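Local atomic coordinates of beta-ketoacyl-[acyl-carrier-protein] synthase FabY (Pseudomonas aeruginosa, PDB entry 4CW4), a protein that catalyses the condensation of acetyl-CoA with malonyl-ACP to 3-oxobutanoyl-ACP, the primer that starts fatty acid biosynthesis. Residues Arg32-Ser37 with Ile498-Lys503; Met6-Val11 with Met373-Ala378. All blocks are in the same frame, centred on the assembly; numbering follows the deposited sequence.

Interaction 1. Residues Arg32-Ser37 with Ile498-Lys503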
# COMPACT_ATOMS: atom_id res chain seq x y z
N ARG A 32 -22.65 16.31 14.44
CA ARG A 32 -21.74 17.30 15.02
C ARG A 32 -21.39 18.38 13.99
O ARG A 32 -21.31 19.57 14.32
CB ARG A 32 -20.46 16.65 15.55
CG ARG A 32 -19.31 17.63 15.85
CD ARG A 32 -19.64 18.56 16.98
NE ARG A 32 -18.61 19.56 17.22
CZ ARG A 32 -18.61 20.80 16.74
NH1 ARG A 32 -19.58 21.21 15.94
NH2 ARG A 32 -17.62 21.63 17.05
N MET A 33 -21.15 17.96 12.75
CA MET A 33 -20.78 18.93 11.73
C MET A 33 -21.92 19.92 11.43
O MET A 33 -21.64 21.09 11.18
CB MET A 33 -20.27 18.22 10.48
CG MET A 33 -18.99 17.47 10.75
SD MET A 33 -18.18 16.75 9.31
CE MET A 33 -18.95 15.13 9.25
N VAL A 34 -23.17 19.46 11.48
CA VAL A 34 -24.31 20.36 11.24
C VAL A 34 -25.13 20.57 12.50
O VAL A 34 -26.35 20.71 12.44
CB VAL A 34 -25.19 19.86 10.07
CG1 VAL A 34 -24.37 19.82 8.78
CG2 VAL A 34 -25.79 18.49 10.38
N ILE A 35 -24.45 20.67 13.63
CA ILE A 35 -25.12 20.53 14.92
C ILE A 35 -26.18 21.59 15.15
O ILE A 35 -27.26 21.31 15.68
CB ILE A 35 -24.08 20.48 16.06
CG1 ILE A 35 -24.70 19.97 17.36
CG2 ILE A 35 -23.39 21.84 16.25
CD1 ILE A 35 -24.91 18.48 17.41
N GLU A 36 -25.91 22.80 14.69
CA GLU A 36 -26.83 23.90 14.92
C GLU A 36 -28.08 23.81 14.04
O GLU A 36 -29.09 24.46 14.31
CB GLU A 36 -26.11 25.23 14.70
CG GLU A 36 -25.71 25.47 13.26
CD GLU A 36 -24.29 25.02 12.91
OE1 GLU A 36 -23.71 24.06 13.50
OE2 GLU A 36 -23.73 25.67 12.01
N SER A 37 -28.01 22.99 13.01
CA SER A 37 -29.12 22.83 12.07
C SER A 37 -30.05 21.68 12.44
O SER A 37 -31.11 21.53 11.84
CB SER A 37 -28.58 22.60 10.65
OG SER A 37 -27.87 23.75 10.21
N ILE A 498 -29.76 17.64 4.82
CA ILE A 498 -28.97 18.84 5.07
C ILE A 498 -27.63 18.70 4.37
O ILE A 498 -26.94 17.68 4.53
CB ILE A 498 -28.69 19.05 6.58
CG1 ILE A 498 -30.00 19.17 7.37
CG2 ILE A 498 -27.81 20.27 6.81
CD1 ILE A 498 -29.83 19.00 8.85
N LEU A 499 -27.28 19.73 3.59
CA LEU A 499 -25.96 19.84 2.96
C LEU A 499 -25.06 20.72 3.82
O LEU A 499 -25.34 21.91 3.98
CB LEU A 499 -26.08 20.46 1.58
CG LEU A 499 -24.78 20.55 0.78
CD1 LEU A 499 -24.38 19.17 0.30
CD2 LEU A 499 -24.97 21.50 -0.38
N PRO A 500 -23.98 20.15 4.39
CA PRO A 500 -23.19 20.97 5.32
C PRO A 500 -22.51 22.14 4.62
O PRO A 500 -21.98 21.97 3.53
CB PRO A 500 -22.16 19.99 5.89
CG PRO A 500 -22.73 18.65 5.62
CD PRO A 500 -23.48 18.78 4.34
N GLY A 501 -22.57 23.31 5.23
CA GLY A 501 -21.87 24.47 4.69
C GLY A 501 -20.37 24.38 4.92
O GLY A 501 -19.89 23.56 5.70
N ILE A 502 -19.63 25.25 4.25
CA ILE A 502 -18.19 25.42 4.52
C ILE A 502 -18.12 26.58 5.51
O ILE A 502 -17.96 27.75 5.14
CB ILE A 502 -17.38 25.71 3.24
CG1 ILE A 502 -17.72 24.66 2.16
CG2 ILE A 502 -15.89 25.71 3.59
CD1 ILE A 502 -16.97 24.85 0.86
N LYS A 503 -18.28 26.27 6.79
CA LYS A 503 -18.54 27.33 7.78
C LYS A 503 -17.30 28.11 8.17
O LYS A 503 -17.41 29.18 8.77
CB LYS A 503 -19.20 26.74 9.03
CG LYS A 503 -20.55 26.18 8.72
CD LYS A 503 -21.24 25.60 9.95
CE LYS A 503 -22.51 24.97 9.51
NZ LYS A 503 -22.72 23.69 10.18
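Val34 and Pro500 form the close-packed half of this contact. One methyl of the valine does the touching: CG1 of Val34 lies over one side of the proline ring, 3.6 Å from Pro500 CB and nearly as near to CG. The same methyl reaches Ile498, whose CG2 is 4.0 Å from Val34 CG1, so a single branch wedges between two side chains of 498-503. The bond from CA to CB of Val34 points at 498-503, and chi1 (-62°) sets CG1 anti to the carbonyl carbon and over the proline ring. All three residues are buried. Val34 is also where the backbone departs from helical angles, so the contact joins the end of helix 28-33 to a loop of the C-terminal ketosynthase region, away from the active-site residues. Farther along, the CD1 end of Ile498 comes within 4.2 Å of Ser37 CB, a looser touch at a partly exposed residue.

The other half is polar and more open. Lys503 runs out extended as far as CE and bends only at its last torsion (chi4 137°), which brings NZ back over the end of the helix. There Lys503 NZ gives a weak hydrogen bond to Met33 O (3.0 Å), the carbonyl of the last helical residue, where a positive charge would be expected to suit the helix dipole. Glu36, exposed at the surface, meets the lysine from the opposite direction in a salt bridge; the position of its OE2 is less certain, and the fine geometry of that pair is doubtful. The same ammonium also forms a salt bridge with Asp523 and a hydrogen bond with Tyr474 OH.

Asp523 also accepts from Ser37 OG and Gly501 N, tying both segments to one carboxylate. Tyr474, from helix 472-475, packs on Met33 and Pro500, while 498-503 itself leaves helix 482-496 and passes strand 466-469, where Pro500 O accepts from Thr469.

Interaction 2. Residues Met6-Val11 with Met373-Ala378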
# COMPACT_ATOMS: atom_id res chain seq x y z
N MET A 6 -25.73 -8.20 -16.67
CA MET A 6 -26.50 -7.88 -15.48
C MET A 6 -25.76 -8.32 -14.21
O MET A 6 -25.18 -9.40 -14.19
CB MET A 6 -27.84 -8.57 -15.59
CG MET A 6 -28.59 -8.71 -14.31
SD MET A 6 -30.24 -9.35 -14.61
CE MET A 6 -29.89 -11.10 -14.79
N SER A 7 -25.79 -7.49 -13.16
CA SER A 7 -24.90 -7.68 -12.01
C SER A 7 -25.50 -7.32 -10.65
O SER A 7 -26.44 -6.54 -10.53
CB SER A 7 -23.62 -6.86 -12.19
OG SER A 7 -22.87 -7.33 -13.30
N ARG A 8 -24.92 -7.90 -9.61
CA ARG A 8 -25.22 -7.53 -8.24
C ARG A 8 -24.90 -6.08 -7.98
O ARG A 8 -23.87 -5.57 -8.42
CB ARG A 8 -24.42 -8.43 -7.28
CG ARG A 8 -24.99 -9.84 -7.20
CD ARG A 8 -24.11 -10.78 -6.41
NE ARG A 8 -24.63 -12.14 -6.39
CZ ARG A 8 -23.93 -13.21 -6.03
NH1 ARG A 8 -22.63 -13.09 -5.73
NH2 ARG A 8 -24.50 -14.40 -6.00
N LEU A 9 -25.79 -5.42 -7.25
CA LEU A 9 -25.64 -4.01 -6.84
C LEU A 9 -25.02 -3.91 -5.46
O LEU A 9 -25.54 -4.51 -4.53
CB LEU A 9 -27.01 -3.32 -6.80
CG LEU A 9 -27.03 -1.84 -6.37
CD1 LEU A 9 -26.37 -0.96 -7.42
CD2 LEU A 9 -28.45 -1.35 -6.09
N PRO A 10 -23.91 -3.17 -5.31
CA PRO A 10 -23.36 -3.00 -3.96
C PRO A 10 -24.18 -2.03 -3.11
O PRO A 10 -24.31 -0.84 -3.45
CB PRO A 10 -21.96 -2.40 -4.24
CG PRO A 10 -21.66 -2.76 -5.67
CD PRO A 10 -22.99 -2.64 -6.33
N VAL A 11 -24.72 -2.53 -2.01
CA VAL A 11 -25.48 -1.67 -1.11
C VAL A 11 -24.74 -1.52 0.21
O VAL A 11 -24.08 -2.46 0.67
CB VAL A 11 -26.93 -2.15 -0.90
CG1 VAL A 11 -27.68 -2.12 -2.21
CG2 VAL A 11 -27.01 -3.52 -0.30
N MET A 373 -22.91 -5.14 0.93
CA MET A 373 -23.38 -6.45 0.53
C MET A 373 -23.95 -6.37 -0.86
O MET A 373 -24.40 -5.32 -1.27
CB MET A 373 -24.50 -6.95 1.45
CG MET A 373 -24.07 -7.30 2.84
SD MET A 373 -25.47 -7.89 3.82
CE MET A 373 -24.57 -8.29 5.33
N ASP A 374 -23.95 -7.48 -1.58
CA ASP A 374 -24.76 -7.53 -2.79
C ASP A 374 -26.25 -7.43 -2.43
O ASP A 374 -26.68 -7.76 -1.33
CB ASP A 374 -24.48 -8.79 -3.61
CG ASP A 374 -24.97 -10.06 -2.96
OD1 ASP A 374 -26.15 -10.45 -3.17
OD2 ASP A 374 -24.15 -10.68 -2.25
N ASP A 375 -27.03 -6.96 -3.39
CA ASP A 375 -28.44 -6.70 -3.17
C ASP A 375 -29.24 -7.93 -2.79
O ASP A 375 -30.18 -7.84 -2.01
CB ASP A 375 -29.07 -6.03 -4.40
CG ASP A 375 -28.98 -6.86 -5.66
OD1 ASP A 375 -27.86 -7.13 -6.12
OD2 ASP A 375 -30.03 -7.16 -6.27
N GLU A 376 -28.89 -9.07 -3.35
CA GLU A 376 -29.64 -10.29 -3.07
C GLU A 376 -29.43 -10.73 -1.62
O GLU A 376 -30.39 -11.09 -0.93
CB GLU A 376 -29.22 -11.37 -4.06
CG GLU A 376 -30.00 -12.65 -3.97
CD GLU A 376 -29.64 -13.58 -5.10
OE1 GLU A 376 -28.58 -14.24 -5.02
OE2 GLU A 376 -30.41 -13.65 -6.07
N LEU A 377 -28.18 -10.71 -1.16
CA LEU A 377 -27.90 -11.08 0.21
C LEU A 377 -28.54 -10.07 1.18
O LEU A 377 -29.08 -10.45 2.22
CB LEU A 377 -26.38 -11.15 0.44
CG LEU A 377 -25.96 -11.55 1.86
CD1 LEU A 377 -26.41 -12.98 2.18
CD2 LEU A 377 -24.47 -11.37 2.06
N ALA A 378 -28.45 -8.78 0.87
CA ALA A 378 -29.08 -7.75 1.71
C ALA A 378 -30.58 -8.03 1.86
O ALA A 378 -31.12 -7.97 2.95
CB ALA A 378 -28.83 -6.37 1.14
O HOH W 1 -27.15 -15.43 -6.82
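Asp375 CG stands between its backbone N and carbonyl carbon (chi1 60°), and this turns OD1 back to the backbone of Leu9. Leu9 N meets Asp375 OD1 at 2.9 Å and nearly straight, 165° at the hydrogen, though from well above the carboxylate plane. The other oxygen, OD2, is held by His563 and Arg562. Arg8 is extended from CG to NE and runs alongside Asp374, its CD 3.5 Å from Asp374 CB. The guanidinium and carboxylate planes are 24° apart, with OD2 over one guanidinium face. Because NE of Arg8 and OD1 of Asp374 are 3.9 Å apart and no N-H points at the oxygen, this long salt bridge rests on charge alone; Arg306 is the stronger partner of Asp374. A water at the guanidinium edge accepts from Arg8 NH2 and donates to Glu376 OE1 (2.6 Å).

The motif is an antiparallel strand pair running into a helix start. Val11 and Met373 form a hydrogen-bonded pair, each N giving a 2.9 Å bond to the other's O. Asp374 then serves as N-cap of helix 375-381, its OD1 accepting from Leu377 N. In the first turn Ala378 CB touches Val11 CG2 at 3.7 Å. Helix 288-301 packs on Pro10, Arg8 and Asp374, and Phe634 of the second subunit lies against Leu9.

In the fold
The two contacts are separate: their centres lie 32 Å apart and their nearest atoms about 20 Å. Along the chain their segments alternate, in the order 6-11, 32-37, 373-378, 498-503. The N-terminal region thus first meets 373-378, which falls within the N-terminal ketosynthase region. From strand 10-19, which also pairs with strand 387-394, the chain then continues through strand 22-23 to helix 28-33, whose end meets the loop after helix 482-496 in the C-terminal region. Two segments within the first 37 residues therefore contact both sequence-defined parts of the thiolase-like core. Both contacts lie away from the active-site residues; interaction 2 adjoins the second subunit of the homodimer, which does not touch interaction 1.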